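Local coordinates for long form salivary protein D7L (PDB 6MT7), which binds and sequesters cysteinyl leukotrienes and a thromboxane A2 analogue, thereby modulating blood feeding of the sand fly on vertebrates, at residues A[89-93]-A[94-98]. Numbering follows the deposited sequence.
Sequences PTDGT and CKDIY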
loop_
_atom_site.group_PDB
_atom_site.type_symbol
_atom_site.label_atom_id
_atom_site.label_comp_id
_atom_site.label_asym_id
_atom_site.label_seq_id
_atom_site.Cartn_x
_atom_site.Cartn_y
_atom_site.Cartn_z
ATOM N N PRO A 89 21.175 6.165 3.561
ATOM C CA PRO A 89 20.361 7.210 2.928
ATOM C C PRO A 89 20.457 7.185 1.409
ATOM O O PRO A 89 21.515 6.930 0.831
ATOM C CB PRO A 89 20.942 8.507 3.505
ATOM C CG PRO A 89 22.348 8.152 3.865
ATOM C CD PRO A 89 22.301 6.724 4.330
ATOM N N THR A 90 19.321 7.419 0.764
ATOM C CA THR A 90 19.285 7.684 -0.665
ATOM C C THR A 90 19.208 9.190 -0.888
ATOM O O THR A 90 19.029 9.973 0.050
ATOM C CB THR A 90 18.093 6.994 -1.340
ATOM O OG1 THR A 90 16.895 7.736 -1.080
ATOM C CG2 THR A 90 17.926 5.571 -0.826
ATOM N N ASP A 91 19.332 9.595 -2.146
ATOM C CA ASP A 91 19.131 10.995 -2.482
ATOM C C ASP A 91 17.673 11.313 -2.785
ATOM O O ASP A 91 17.381 12.402 -3.275
ATOM C CB ASP A 91 20.031 11.406 -3.653
ATOM C CG ASP A 91 19.712 10.673 -4.944
ATOM O OD1 ASP A 91 18.636 10.056 -5.039
ATOM O OD2 ASP A 91 20.547 10.732 -5.879
ATOM N N GLY A 92 16.759 10.376 -2.534
ATOM C CA GLY A 92 15.344 10.606 -2.698
ATOM C C GLY A 92 14.782 10.294 -4.074
ATOM O O GLY A 92 13.562 10.174 -4.209
ATOM N N THR A 93 15.627 10.180 -5.098
ATOM C CA THR A 93 15.139 9.910 -6.443
ATOM C C THR A 93 14.678 8.464 -6.569
ATOM O O THR A 93 15.085 7.580 -5.809
ATOM C CB THR A 93 16.221 10.178 -7.502
ATOM O OG1 THR A 93 17.334 9.292 -7.306
ATOM C CG2 THR A 93 16.715 11.620 -7.422
ATOM N N CYS A 94 13.819 8.225 -7.562
ATOM C CA CYS A 94 13.465 6.849 -7.890
ATOM C C CYS A 94 14.686 6.079 -8.365
ATOM O O CYS A 94 14.835 4.891 -8.070
ATOM C CB CYS A 94 12.398 6.803 -8.979
ATOM S SG CYS A 94 10.927 7.846 -8.787
ATOM N N LYS A 95 15.546 6.731 -9.151
ATOM C CA LYS A 95 16.720 6.054 -9.685
ATOM C C LYS A 95 17.619 5.534 -8.569
ATOM O O LYS A 95 18.095 4.394 -8.633
ATOM C CB LYS A 95 17.486 7.003 -10.607
ATOM C CG LYS A 95 18.879 6.526 -10.972
ATOM C CD LYS A 95 18.853 5.580 -12.146
ATOM C CE LYS A 95 20.165 5.661 -12.932
ATOM N NZ LYS A 95 21.320 5.139 -12.135
ATOM N N ASP A 96 17.853 6.344 -7.528
ATOM C CA ASP A 96 18.745 5.908 -6.455
ATOM C C ASP A 96 18.131 4.759 -5.663
ATOM O O ASP A 96 18.823 3.799 -5.303
ATOM C CB ASP A 96 19.067 7.081 -5.528
ATOM C CG ASP A 96 20.353 6.879 -4.743
ATOM O OD1 ASP A 96 21.280 6.220 -5.258
ATOM O OD2 ASP A 96 20.441 7.407 -3.616
ATOM N N ILE A 97 16.830 4.836 -5.383
ATOM C CA ILE A 97 16.196 3.766 -4.621
ATOM C C ILE A 97 16.181 2.476 -5.430
ATOM O O ILE A 97 16.427 1.387 -4.895
ATOM C CB ILE A 97 14.787 4.197 -4.191
ATOM C CG1 ILE A 97 14.906 5.294 -3.133
ATOM C CG2 ILE A 97 14.005 3.009 -3.658
ATOM C CD1 ILE A 97 13.637 6.071 -2.913
ATOM N N TYR A 98 15.924 2.585 -6.739
ATOM C CA TYR A 98 16.017 1.428 -7.626
ATOM C C TYR A 98 17.429 0.852 -7.633
ATOM O O TYR A 98 17.619 -0.360 -7.473
ATOM C CB TYR A 98 15.589 1.832 -9.041
ATOM C CG TYR A 98 15.713 0.740 -10.078
ATOM C CD1 TYR A 98 16.889 0.584 -10.810
ATOM C CD2 TYR A 98 14.654 -0.121 -10.341
ATOM C CE1 TYR A 98 17.016 -0.409 -11.766
ATOM C CE2 TYR A 98 14.765 -1.125 -11.310
ATOM C CZ TYR A 98 15.948 -1.254 -12.022
ATOM O OH TYR A 98 16.105 -2.224 -12.977
#
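Thr-93 caps the first turn of helix 94-106 by accepting the backbone N-H of Asp-96 at its side-chain OG1 in a fairly straight bond (N to OG1 3.0 Å). With chi1 at 63°, OG1 is tucked between its own backbone N and carbonyl carbon and faces that N-H. The same hydroxyl donates to Asp-91 OD1, 2.7 Å from OG1, on the syn side of the carboxylate; Thr-93 N reaches OD1 from the anti side, markedly out of plane. Two donors thus fix the rotation of the Asp-91 carboxylate, which in turn orients the capping hydroxyl. Asp-96 folds back toward the loop, CG anti to its backbone N (chi1 -158°), and its OD2 takes the amide of Asp-91 (N to OD2 2.9 Å) close to the carboxylate plane. The two carboxylates, turned 49° apart, bring Asp-91 OD1 within 3.5 Å of Asp-96 OD2; the donors and helix N-terminus probably offset this like-charge approach. This network is firmly bonded although it lies at the surface. On the inner side, buried Ile-97 sets CG1 3.8 Å from both OG1 and CG2 of Thr-90, whose OG1 accepts from Gly-92 N and also bonds Lys-61 O. The loose side is Lys-95, touching the loop only through CB near Thr-93 OG1; its bent chain turns away to a salt bridge with Asp-99. Cys-94, disulfide-bonded to Cys-44, ties this end to helix 40-52 near the ligand pocket of the odorant-binding-protein fold, the Ile-97 side chain about 7 Å from the bound Triton X-100 fragment. The arrangement is a threonine N-cap preceded by overlapping ST and Asx turns, started by Thr-90 and Asp-91.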